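Local coordinates for protein 5'-deoxynucleotidase (Archaeoglobus fulgidus, PDB 1YNB) that probably removes the phosphate from 2'-deoxyribonucleoside 5'-phosphates as a metal-dependent, homodimeric hydrolase of the HD-domain superfamily, at residues I48-L53 against C65-A70; V116-S121 against E150-A155. One frame throughout, in Å; residues are numbered along the deposited sequence.

Interaction 1 (I48-L53 against C65-A70)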
loop_
_atom_site.group_PDB
_atom_site.type_symbol
_atom_site.label_atom_id
_atom_site.label_comp_id
_atom_site.label_asym_id
_atom_site.label_seq_id
_atom_site.Cartn_x
_atom_site.Cartn_y
_atom_site.Cartn_z
ATOM N N ILE A 48 5.455 -12.072 7.236
ATOM C CA ILE A 48 5.550 -12.835 6.019
ATOM C C ILE A 48 6.963 -13.434 5.890
ATOM O O ILE A 48 7.141 -14.615 5.531
ATOM C CB ILE A 48 5.151 -11.937 4.818
ATOM C CG1 ILE A 48 3.651 -11.615 4.937
ATOM C CG2 ILE A 48 5.451 -12.614 3.458
ATOM C CD1 ILE A 48 3.165 -10.598 3.925
ATOM N N ILE A 49 7.995 -12.650 6.195
ATOM C CA ILE A 49 9.336 -13.225 6.123
ATOM C C ILE A 49 9.517 -14.413 7.101
ATOM O O ILE A 49 10.174 -15.393 6.749
ATOM C CB ILE A 49 10.394 -12.159 6.455
ATOM C CG1 ILE A 49 10.407 -11.139 5.278
ATOM C CG2 ILE A 49 11.789 -12.789 6.585
ATOM C CD1 ILE A 49 11.330 -9.864 5.579
ATOM N N ALA A 50 8.958 -14.295 8.307
ATOM C CA ALA A 50 9.110 -15.349 9.320
ATOM C C ALA A 50 8.467 -16.644 8.803
ATOM O O ALA A 50 9.010 -17.736 9.006
ATOM C CB ALA A 50 8.494 -14.922 10.632
ATOM N N PHE A 51 7.332 -16.500 8.127
ATOM C CA PHE A 51 6.617 -17.619 7.497
ATOM C C PHE A 51 7.586 -18.255 6.488
ATOM O O PHE A 51 7.826 -19.468 6.497
ATOM C CB PHE A 51 5.394 -17.080 6.777
ATOM C CG PHE A 51 4.593 -18.120 6.063
ATOM C CD1 PHE A 51 3.717 -18.946 6.774
ATOM C CD2 PHE A 51 4.691 -18.258 4.687
ATOM C CE1 PHE A 51 2.936 -19.904 6.108
ATOM C CE2 PHE A 51 3.923 -19.208 4.006
ATOM C CZ PHE A 51 3.036 -20.033 4.751
ATOM N N ILE A 52 8.179 -17.422 5.625
ATOM C CA ILE A 52 9.130 -17.922 4.644
ATOM C C ILE A 52 10.335 -18.628 5.282
ATOM O O ILE A 52 10.761 -19.696 4.804
ATOM C CB ILE A 52 9.649 -16.775 3.752
ATOM C CG1 ILE A 52 8.531 -16.299 2.817
ATOM C CG2 ILE A 52 10.822 -17.262 2.883
ATOM C CD1 ILE A 52 8.862 -14.958 2.104
ATOM N N LEU A 53 10.904 -18.030 6.323
ATOM C CA LEU A 53 12.071 -18.629 6.991
ATOM C C LEU A 53 11.751 -20.021 7.532
ATOM O O LEU A 53 12.563 -20.938 7.415
ATOM C CB LEU A 53 12.564 -17.760 8.149
ATOM C CG LEU A 53 13.228 -16.428 7.738
ATOM C CD1 LEU A 53 13.656 -15.659 8.955
ATOM C CD2 LEU A 53 14.403 -16.699 6.836
ATOM N N CYS A 65 3.023 -20.767 10.034
ATOM C CA CYS A 65 1.949 -19.847 10.432
ATOM C C CYS A 65 2.148 -19.359 11.865
ATOM O O CYS A 65 1.794 -18.242 12.230
ATOM C CB CYS A 65 0.588 -20.545 10.310
ATOM S SG CYS A 65 0.117 -20.863 8.689
ATOM N N LYS A 66 2.726 -20.190 12.717
ATOM C CA LYS A 66 2.944 -19.765 14.090
ATOM C C LYS A 66 4.087 -18.738 14.191
ATOM O O LYS A 66 4.127 -17.860 15.073
ATOM C CB LYS A 66 3.292 -20.987 14.942
ATOM C CG LYS A 66 3.498 -20.686 16.396
ATOM C CD LYS A 66 3.606 -22.023 17.165
ATOM C CE LYS A 66 3.621 -21.815 18.655
ATOM N NZ LYS A 66 3.850 -23.152 19.308
ATOM N N ALA A 67 5.049 -18.900 13.307
ATOM C CA ALA A 67 6.188 -18.002 13.300
ATOM C C ALA A 67 5.692 -16.631 12.814
ATOM O O ALA A 67 6.117 -15.604 13.332
ATOM C CB ALA A 67 7.260 -18.552 12.385
ATOM N N ALA A 68 4.845 -16.638 11.811
ATOM C CA ALA A 68 4.297 -15.386 11.284
ATOM C C ALA A 68 3.497 -14.679 12.358
ATOM O O ALA A 68 3.655 -13.475 12.584
ATOM C CB ALA A 68 3.444 -15.660 10.068
ATOM N N THR A 69 2.653 -15.427 13.074
ATOM C CA THR A 69 1.847 -14.820 14.117
ATOM C C THR A 69 2.691 -14.247 15.223
ATOM O O THR A 69 2.435 -13.151 15.724
ATOM C CB THR A 69 0.841 -15.863 14.710
ATOM O OG1 THR A 69 0.085 -16.415 13.644
ATOM C CG2 THR A 69 -0.078 -15.218 15.695
ATOM N N ALA A 70 3.722 -14.981 15.621
ATOM C CA ALA A 70 4.582 -14.503 16.672
ATOM C C ALA A 70 5.267 -13.203 16.243
ATOM O O ALA A 70 5.507 -12.315 17.063
ATOM C CB ALA A 70 5.656 -15.577 16.989
#
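With chi1 at 179°, CG of Phe-51 stands trans to its own backbone nitrogen, and the ring is swung out from the helix to the side of Cys-65, at the start of 65-70. The thiol of Cys-65 has its sulfur trans to the carbonyl carbon and comes back to the ring: SG lies 3.9 Å from Phe-51 CE1. This is a sulfur-aromatic contact made at the ring edge, 78° off the normal, with SG 5.3 Å from the centroid of the Phe-51 ring. The backbone N of Cys-65 sits at the same edge, near the ring plane and 3.8 Å from Phe-51 CD1. Farther along, the side chains shrink to methyls and methylene. Phe-51 CB touches Ala-68 CB at 4.1 Å, and the methyl of Ala-50 rests on the carbonyl O of Ala-67 at 3.7 Å, while Ala-67 CB in turn approaches the backbone O of Ala-50. Such small residues let the axes of the two segments approach to 7.3 Å. Replacing Phe-51 by an alanine is likely to open a gap beside Cys-65 and to leave Phe-73 of the second subunit without its edge-to-face partner. Behind the interface, Cys-65 O accepts from both Thr-69 N and Thr-69 OG1, which arrive from opposite faces of its plane, and Thr-69 also packs on Cys-65 of the second subunit. Segments 48-53 and 65-70 run nearly antiparallel (151° between their directions), and helices 39-56 and 61-73 form a close-packed antiparallel helical hairpin, part of the all-helical core of the HD domain.

Interaction 2 (V116-S121 against E150-A155)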
loop_
_atom_site.group_PDB
_atom_site.type_symbol
_atom_site.label_atom_id
_atom_site.label_comp_id
_atom_site.label_asym_id
_atom_site.label_seq_id
_atom_site.Cartn_x
_atom_site.Cartn_y
_atom_site.Cartn_z
ATOM N N VAL A 116 9.498 -20.461 18.156
ATOM C CA VAL A 116 9.693 -19.793 16.871
ATOM C C VAL A 116 10.397 -18.462 17.076
ATOM O O VAL A 116 10.515 -17.662 16.141
ATOM C CB VAL A 116 8.329 -19.522 16.132
ATOM C CG1 VAL A 116 7.685 -20.817 15.685
ATOM C CG2 VAL A 116 7.388 -18.751 17.029
ATOM N N GLU A 117 10.866 -18.200 18.286
ATOM C CA GLU A 117 11.520 -16.933 18.510
ATOM C C GLU A 117 12.720 -16.718 17.612
ATOM O O GLU A 117 13.055 -15.575 17.303
ATOM C CB GLU A 117 11.908 -16.744 19.985
ATOM C CG GLU A 117 10.680 -16.423 20.852
ATOM C CD GLU A 117 9.675 -15.476 20.138
ATOM O OE1 GLU A 117 9.978 -14.279 19.916
ATOM O OE2 GLU A 117 8.571 -15.934 19.786
ATOM N N VAL A 118 13.375 -17.790 17.180
ATOM C CA VAL A 118 14.521 -17.568 16.309
ATOM C C VAL A 118 14.078 -17.102 14.933
ATOM O O VAL A 118 14.744 -16.272 14.334
ATOM C CB VAL A 118 15.424 -18.809 16.172
ATOM C CG1 VAL A 118 16.494 -18.556 15.160
ATOM C CG2 VAL A 118 16.106 -19.081 17.505
ATOM N N TYR A 119 12.958 -17.614 14.429
ATOM C CA TYR A 119 12.493 -17.154 13.123
ATOM C C TYR A 119 12.008 -15.701 13.231
ATOM O O TYR A 119 12.172 -14.919 12.294
ATOM C CB TYR A 119 11.356 -18.029 12.585
ATOM C CG TYR A 119 11.781 -19.453 12.325
ATOM C CD1 TYR A 119 12.805 -19.739 11.414
ATOM C CD2 TYR A 119 11.217 -20.514 13.047
ATOM C CE1 TYR A 119 13.268 -21.039 11.233
ATOM C CE2 TYR A 119 11.675 -21.827 12.868
ATOM C CZ TYR A 119 12.706 -22.077 11.962
ATOM O OH TYR A 119 13.210 -23.348 11.812
ATOM N N VAL A 120 11.417 -15.350 14.367
ATOM C CA VAL A 120 10.928 -13.995 14.572
ATOM C C VAL A 120 12.114 -13.045 14.622
ATOM O O VAL A 120 12.102 -11.977 13.990
ATOM C CB VAL A 120 10.113 -13.878 15.882
ATOM C CG1 VAL A 120 9.631 -12.423 16.094
ATOM C CG2 VAL A 120 8.891 -14.806 15.803
ATOM N N SER A 121 13.142 -13.439 15.365
ATOM C CA SER A 121 14.338 -12.616 15.516
ATOM C C SER A 121 15.023 -12.363 14.172
ATOM O O SER A 121 15.374 -11.222 13.867
ATOM C CB SER A 121 15.338 -13.293 16.469
ATOM O OG SER A 121 16.428 -12.423 16.743
ATOM N N GLU A 150 23.567 -9.694 11.841
ATOM C CA GLU A 150 23.834 -10.986 12.455
ATOM C C GLU A 150 22.555 -11.816 12.466
ATOM O O GLU A 150 21.678 -11.584 13.283
ATOM C CB GLU A 150 24.309 -10.785 13.894
ATOM C CG GLU A 150 25.452 -9.790 14.085
ATOM C CD GLU A 150 26.756 -10.227 13.423
ATOM O OE1 GLU A 150 27.836 -9.845 13.930
ATOM O OE2 GLU A 150 26.706 -10.938 12.392
ATOM N N LEU A 151 22.452 -12.767 11.550
ATOM C CA LEU A 151 21.285 -13.629 11.471
ATOM C C LEU A 151 21.708 -14.958 12.064
ATOM O O LEU A 151 22.896 -15.274 12.058
ATOM C CB LEU A 151 20.868 -13.808 10.015
ATOM C CG LEU A 151 20.423 -12.478 9.368
ATOM C CD1 LEU A 151 20.361 -12.628 7.858
ATOM C CD2 LEU A 151 19.077 -12.041 9.944
ATOM N N LYS A 152 20.744 -15.736 12.560
ATOM C CA LYS A 152 21.045 -17.025 13.175
ATOM C C LYS A 152 20.758 -18.214 12.278
ATOM O O LYS A 152 21.522 -19.189 12.297
ATOM C CB LYS A 152 20.243 -17.203 14.466
ATOM C CG LYS A 152 20.393 -16.121 15.532
ATOM C CD LYS A 152 19.389 -16.407 16.656
ATOM C CE LYS A 152 19.026 -15.170 17.488
ATOM N NZ LYS A 152 17.718 -15.333 18.232
ATOM N N THR A 153 19.682 -18.163 11.494
ATOM C CA THR A 153 19.333 -19.305 10.645
ATOM C C THR A 153 19.971 -19.328 9.270
ATOM O O THR A 153 20.275 -18.285 8.694
ATOM C CB THR A 153 17.803 -19.451 10.466
ATOM O OG1 THR A 153 17.301 -18.430 9.577
ATOM C CG2 THR A 153 17.113 -19.327 11.808
ATOM N N ASP A 154 20.194 -20.531 8.742
ATOM C CA ASP A 154 20.802 -20.660 7.433
ATOM C C ASP A 154 19.874 -20.102 6.361
ATOM O O ASP A 154 20.335 -19.620 5.329
ATOM C CB ASP A 154 21.094 -22.124 7.097
ATOM C CG ASP A 154 22.295 -22.685 7.872
ATOM O OD1 ASP A 154 23.065 -21.914 8.503
ATOM O OD2 ASP A 154 22.453 -23.925 7.826
ATOM N N ALA A 155 18.566 -20.220 6.583
ATOM C CA ALA A 155 17.603 -19.726 5.607
ATOM C C ALA A 155 17.693 -18.194 5.518
ATOM O O ALA A 155 17.652 -17.626 4.431
ATOM C CB ALA A 155 16.186 -20.134 6.013
#
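Apolar contacts centre on Val-118 of helix 117-135, which packs against Lys-152 and Thr-153 in the approach to helix 154-166. Its CG1, placed trans to the backbone nitrogen (chi1 174°), meets Thr-153 CG2 at 3.5 Å, tighter than ordinary van der Waals contact; the two side chains run past one another in opposite senses. The same CG1 lies 3.9 Å from Lys-152 CD, so one methyl of the valine bridges the threonine methyl and the aliphatic part of the lysine. Thr-153 CG2 also approaches the Tyr-119 ring obliquely, 4.2 Å from CE1.

The polar encounter is looser. Extended beyond CG, the Lys-152 chain passes Val-118 and delivers its ammonium group to Ser-121, where NZ is 3.5 Å from OG and 3.6 Å from CB. The approach is a proximity and not a hydrogen bond, and Val-118 CG2 lies nearby as well.

Firmer polar ties involve residues next to this surface. Both carboxylate oxygens of Asp-122 are engaged by backbone amides, OD1 by Lys-152 N and OD2 by Thr-153 N, which pins the turn of 150-155 to helix 117-135. Thr-153 is the N-cap of helix 154-166, its OG1 bonded to Ala-156 N, while Tyr-119 directs its hydroxyl to Glu-59.

The contact lies at the protein surface, with Val-118 and Lys-152 on its exposed side. On its inner side Tyr-119 and Ala-155 pack on Leu-53 of helix 39-56, while Val-116 and Val-120 rest on helix 61-73, so the start of helix 117-135 lies between helix 61-73 and the segment leading into helix 154-166.

Interaction 1 closes before interaction 2 opens along the chain, and their centres lie about 11 Å apart in one helical bundle. They touch directly: Ala-70 CB is 3.5 Å from Val-120 CG2, and Leu-53 CD1 is 3.7 Å from Tyr-119 O. Helix 117-135 thus packs on the pair formed by helices 39-56 and 61-73, and helix 154-166 joins it from the later part of the chain. Interaction 1 is buried beside the second subunit, whereas interaction 2 faces solvent. Helices 39-56 and 117-135, with the residues just after helix 61-73, bring together His-42, His-74, Asp-75 and Asp-124, a cluster consistent with an HD-type metal site, though no metal is bound to it here.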